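Local coordinates for mandelate racemase/muconate lactonizing enzyme-like protein (Rubrobacter xylanophilus DSM 9941, PDB 2QQ6) that belongs to the enolase superfamily, binds magnesium at its beta/alpha-barrel active site and may act as a lyase, at residues L35-P40 with S322-V327; A232-G237 with S259-I264. All coordinates share one frame; numbering follows the deposited sequence.

Contact 1 of 2, residues L35-P40 with S322-V327; sequences LGECYP and SPVGTV
The carboxylate of E37 reaches from the end of an edge strand into the opening turn of the helix that S322 caps. Its two oxygens have different tasks. E37 OE2 uses its syn lone pair to take a nearly straight bond from S322 N, 3.1 Å from N to OE2 at 178°. E37 OE1 is met on its anti side by G325 N, 2.9 Å away and tilted out of the carboxylate plane. S322 OG also donates to E37 OE1, although the length modelled for that bond is too short to trust. With CG anti to the backbone N (chi1 -171°) and the chain extended beyond it, E37 spans the gap to the helix start, where the helix dipole would probably favour its negative charge.

Beside this polar grip, V324 turns both methyls to the strand. V324 CG1 lies 3.7 Å from E37 CB, and V324 CG2 meets L35 CD2 at 3.6 Å, the two side chains crossing at about a right angle. A glutamate from another domain thus receives the N-H groups of the N-cap and N3 residues at a helix N-terminus, joining the N-terminal domain to the barrel domain of an enolase-superfamily protein.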
loop_
_atom_site.group_PDB
_atom_site.type_symbol
_atom_site.label_atom_id
_atom_site.label_comp_id
_atom_site.label_asym_id
_atom_site.label_seq_id
_atom_site.Cartn_x
_atom_site.Cartn_y
_atom_site.Cartn_z
ATOM N N LEU B 35 24.267 0.036 -3.859
ATOM C CA LEU B 35 23.671 -0.743 -2.779
ATOM C C LEU B 35 22.556 -0.033 -1.994
ATOM O O LEU B 35 22.685 1.130 -1.612
ATOM C CB LEU B 35 24.762 -1.194 -1.804
ATOM C CG LEU B 35 24.329 -2.230 -0.762
ATOM C CD1 LEU B 35 24.274 -3.601 -1.422
ATOM C CD2 LEU B 35 25.299 -2.243 0.417
ATOM N N GLY B 36 21.468 -0.760 -1.750
ATOM C CA GLY B 36 20.349 -0.214 -1.000
ATOM C C GLY B 36 19.672 -1.252 -0.112
ATOM O O GLY B 36 19.758 -2.457 -0.377
ATOM N N GLU B 37 18.998 -0.787 0.940
ATOM C CA GLU B 37 18.306 -1.682 1.873
ATOM C C GLU B 37 16.829 -1.320 2.047
ATOM O O GLU B 37 16.494 -0.156 2.282
ATOM C CB GLU B 37 18.983 -1.644 3.242
ATOM C CG GLU B 37 18.480 -2.691 4.202
ATOM C CD GLU B 37 18.944 -2.434 5.617
ATOM O OE1 GLU B 37 19.914 -1.665 5.782
ATOM O OE2 GLU B 37 18.346 -3.001 6.562
ATOM N N CYS B 38 15.952 -2.319 1.935
ATOM C CA CYS B 38 14.521 -2.097 2.098
ATOM C C CYS B 38 14.160 -2.130 3.577
ATOM O O CYS B 38 14.914 -2.646 4.408
ATOM C CB CYS B 38 13.711 -3.180 1.377
ATOM S SG CYS B 38 13.691 -3.125 -0.443
ATOM N N TYR B 39 13.003 -1.562 3.899
ATOM C CA TYR B 39 12.495 -1.547 5.260
ATOM C C TYR B 39 11.942 -2.947 5.518
ATOM O O TYR B 39 11.512 -3.642 4.595
ATOM C CB TYR B 39 11.382 -0.505 5.379
ATOM C CG TYR B 39 10.503 -0.642 6.605
ATOM C CD1 TYR B 39 10.825 -0.002 7.800
ATOM C CD2 TYR B 39 9.345 -1.433 6.572
ATOM C CE1 TYR B 39 10.019 -0.146 8.929
ATOM C CE2 TYR B 39 8.542 -1.584 7.692
ATOM C CZ TYR B 39 8.886 -0.940 8.866
ATOM O OH TYR B 39 8.106 -1.100 9.983
ATOM N N PRO B 40 11.971 -3.398 6.774
ATOM C CA PRO B 40 11.451 -4.733 7.085
ATOM C C PRO B 40 9.928 -4.798 6.997
ATOM O O PRO B 40 9.227 -4.694 7.994
ATOM C CB PRO B 40 11.968 -4.982 8.494
ATOM C CG PRO B 40 12.055 -3.583 9.072
ATOM C CD PRO B 40 12.661 -2.812 7.934
ATOM N N SER B 322 19.682 -1.498 8.961
ATOM C CA SER B 322 21.093 -1.732 9.255
ATOM C C SER B 322 21.968 -0.558 8.809
ATOM O O SER B 322 21.452 0.503 8.463
ATOM C CB SER B 322 21.538 -3.004 8.545
ATOM O OG SER B 322 21.496 -2.822 7.146
ATOM N N PRO B 323 23.306 -0.733 8.807
ATOM C CA PRO B 323 24.168 0.375 8.387
ATOM C C PRO B 323 23.877 0.900 6.976
ATOM O O PRO B 323 24.080 2.083 6.693
ATOM C CB PRO B 323 25.571 -0.221 8.502
ATOM C CG PRO B 323 25.432 -1.194 9.612
ATOM C CD PRO B 323 24.126 -1.863 9.284
ATOM N N VAL B 324 23.402 0.027 6.092
ATOM C CA VAL B 324 23.110 0.443 4.722
ATOM C C VAL B 324 21.972 1.470 4.677
ATOM O O VAL B 324 22.180 2.618 4.258
ATOM C CB VAL B 324 22.752 -0.763 3.825
ATOM C CG1 VAL B 324 22.322 -0.285 2.451
ATOM C CG2 VAL B 324 23.950 -1.668 3.683
ATOM N N GLY B 325 20.779 1.061 5.108
ATOM C CA GLY B 325 19.653 1.975 5.110
ATOM C C GLY B 325 19.966 3.190 5.960
ATOM O O GLY B 325 19.808 4.336 5.537
ATOM N N THR B 326 20.434 2.928 7.168
ATOM C CA THR B 326 20.765 3.986 8.095
ATOM C C THR B 326 21.645 5.078 7.525
ATOM O O THR B 326 21.343 6.262 7.677
ATOM C CB THR B 326 21.464 3.428 9.324
ATOM O OG1 THR B 326 20.630 2.425 9.912
ATOM C CG2 THR B 326 21.732 4.537 10.331
ATOM N N VAL B 327 22.736 4.702 6.873
ATOM C CA VAL B 327 23.621 5.730 6.358
ATOM C C VAL B 327 22.968 6.572 5.280
ATOM O O VAL B 327 23.090 7.792 5.297
ATOM C CB VAL B 327 24.937 5.140 5.844
ATOM C CG1 VAL B 327 25.867 6.269 5.396
ATOM C CG2 VAL B 327 25.605 4.349 6.950
#

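Contact 2 of 2, residues A232-G237 with S259-I264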
loop_
_atom_site.group_PDB
_atom_site.type_symbol
_atom_site.label_atom_id
_atom_site.label_comp_id
_atom_site.label_asym_id
_atom_site.label_seq_id
_atom_site.Cartn_x
_atom_site.Cartn_y
_atom_site.Cartn_z
ATOM N N ALA B 232 -1.706 14.378 30.125
ATOM C CA ALA B 232 -0.843 13.975 31.222
ATOM C C ALA B 232 0.623 14.026 30.832
ATOM O O ALA B 232 1.489 14.131 31.686
ATOM C CB ALA B 232 -1.215 12.576 31.696
HETATM N N MSE B 233 0.909 13.956 29.543
HETATM C CA MSE B 233 2.292 14.003 29.103
HETATM C C MSE B 233 2.851 15.413 29.136
HETATM O O MSE B 233 4.054 15.620 28.938
HETATM C CB MSE B 233 2.415 13.432 27.692
HETATM C CG MSE B 233 2.369 11.913 27.671
HETATM SE SE MSE B 233 3.787 11.180 28.867
HETATM C CE MSE B 233 2.731 10.904 30.534
ATOM N N GLU B 234 1.990 16.387 29.413
ATOM C CA GLU B 234 2.427 17.778 29.426
ATOM C C GLU B 234 3.547 18.134 30.414
ATOM O O GLU B 234 4.514 18.790 30.051
ATOM C CB GLU B 234 1.217 18.704 29.627
ATOM C CG GLU B 234 0.101 18.436 28.626
ATOM C CD GLU B 234 -0.991 19.501 28.593
ATOM O OE1 GLU B 234 -1.344 20.064 29.653
ATOM O OE2 GLU B 234 -1.519 19.757 27.494
ATOM N N PRO B 235 3.442 17.699 31.669
ATOM C CA PRO B 235 4.500 18.040 32.624
ATOM C C PRO B 235 5.926 17.500 32.396
ATOM O O PRO B 235 6.896 18.074 32.899
ATOM C CB PRO B 235 3.912 17.563 33.951
ATOM C CG PRO B 235 2.462 17.781 33.765
ATOM C CD PRO B 235 2.244 17.224 32.380
ATOM N N PHE B 236 6.070 16.420 31.637
ATOM C CA PHE B 236 7.395 15.837 31.441
ATOM C C PHE B 236 8.248 16.422 30.325
ATOM O O PHE B 236 9.340 15.907 30.050
ATOM C CB PHE B 236 7.270 14.326 31.230
ATOM C CG PHE B 236 6.487 13.630 32.304
ATOM C CD1 PHE B 236 5.104 13.514 32.214
ATOM C CD2 PHE B 236 7.127 13.114 33.426
ATOM C CE1 PHE B 236 4.376 12.898 33.223
ATOM C CE2 PHE B 236 6.402 12.497 34.437
ATOM C CZ PHE B 236 5.027 12.389 34.335
ATOM N N GLY B 237 7.757 17.487 29.692
ATOM C CA GLY B 237 8.482 18.113 28.600
ATOM C C GLY B 237 9.059 17.112 27.612
ATOM O O GLY B 237 10.245 17.165 27.289
ATOM N N SER B 259 -5.482 19.343 21.165
ATOM C CA SER B 259 -5.834 19.130 22.550
ATOM C C SER B 259 -4.783 19.481 23.571
ATOM O O SER B 259 -5.057 20.191 24.538
ATOM C CB SER B 259 -6.246 17.677 22.751
ATOM O OG SER B 259 -7.403 17.413 21.989
ATOM N N THR B 260 -3.569 19.003 23.353
ATOM C CA THR B 260 -2.527 19.220 24.334
ATOM C C THR B 260 -1.376 20.125 23.902
ATOM O O THR B 260 -1.313 20.571 22.762
ATOM C CB THR B 260 -1.996 17.844 24.776
ATOM O OG1 THR B 260 -1.199 17.984 25.952
ATOM C CG2 THR B 260 -1.195 17.200 23.644
ATOM N N SER B 261 -0.485 20.401 24.849
ATOM C CA SER B 261 0.696 21.213 24.623
ATOM C C SER B 261 1.861 20.251 24.404
ATOM O O SER B 261 3.007 20.660 24.223
ATOM C CB SER B 261 0.979 22.109 25.834
ATOM O OG SER B 261 1.316 21.361 27.002
ATOM N N THR B 262 1.558 18.961 24.438
ATOM C CA THR B 262 2.567 17.949 24.216
ATOM C C THR B 262 2.750 17.847 22.697
ATOM O O THR B 262 1.777 17.668 21.962
ATOM C CB THR B 262 2.114 16.577 24.777
ATOM O OG1 THR B 262 1.711 16.721 26.142
ATOM C CG2 THR B 262 3.253 15.567 24.712
ATOM N N PRO B 263 4.000 17.964 22.207
ATOM C CA PRO B 263 4.297 17.885 20.769
ATOM C C PRO B 263 3.886 16.557 20.142
ATOM O O PRO B 263 4.220 15.491 20.645
ATOM C CB PRO B 263 5.805 18.094 20.711
ATOM C CG PRO B 263 6.094 18.846 21.977
ATOM C CD PRO B 263 5.234 18.170 22.979
ATOM N N ILE B 264 3.156 16.634 19.039
ATOM C CA ILE B 264 2.701 15.439 18.354
ATOM C C ILE B 264 3.570 15.166 17.152
ATOM O O ILE B 264 3.843 16.053 16.347
ATOM C CB ILE B 264 1.238 15.568 17.880
ATOM C CG1 ILE B 264 0.327 15.891 19.075
ATOM C CG2 ILE B 264 0.805 14.283 17.169
ATOM C CD1 ILE B 264 0.452 14.959 20.266
#
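One oxygen of the E234 carboxylate, OE2, is the part of this flat group that T260 and S261 hold. S261 N approaches E234 OE2 on the anti side, 33° out of the carboxylate plane, and bonds to it over 2.9 Å. T260 OG1 donates to the same oxygen, but its modelled length is implausibly short and only the pairing deserves weight. The F236 ring takes no part across the contact; A232 O lies at its edge, in its plane, and helix 190-207 packs against it.

E234 gets to the loop by leaving its backbone with CG beside its own N (chi1 -53°) and then running extended; its side chain and that of T260 lie alongside and point opposite ways. T260 OG1 also accepts from T262 N, 3.3 Å from OG1 to N, closing an ST turn that shapes the loop receiving the glutamate. Farther along, T262 OG1 sits 3.4 Å from E234 CG, yet its hydrogen bond goes to A230 O of helix 223-233. The methyl T262 CG2 rests 3.8 Å from M233 CB, the apolar side of the contact.

The contact thus ties the region where helix 223-233 gives way to loop to the connection between helix 250-257 and strand 264-266. L241 of strand 241-242 touches both M233 and T262, while V200 of helix 190-207 packs against M233 and F236.

How the contacts relate
In both contacts a glutamate carboxylate receives backbone N-H, two groups in contact 1 and one in contact 2, but at different levels of the architecture. Contact 1 joins two domains across a long sequence separation; contact 2 links neighbouring elements of the barrel and is nested inside the loop that contact 1 closes. Their centres are 33 Å apart and their nearest atoms about 18 Å, so they do not touch. The magnesium is held by D216, E242 and E268. Contact 2 comes within about 10 Å of this site, measured between the side chains of T262 and E242, and about 11 Å between those of M233 and D216; neither contact supplies a metal ligand.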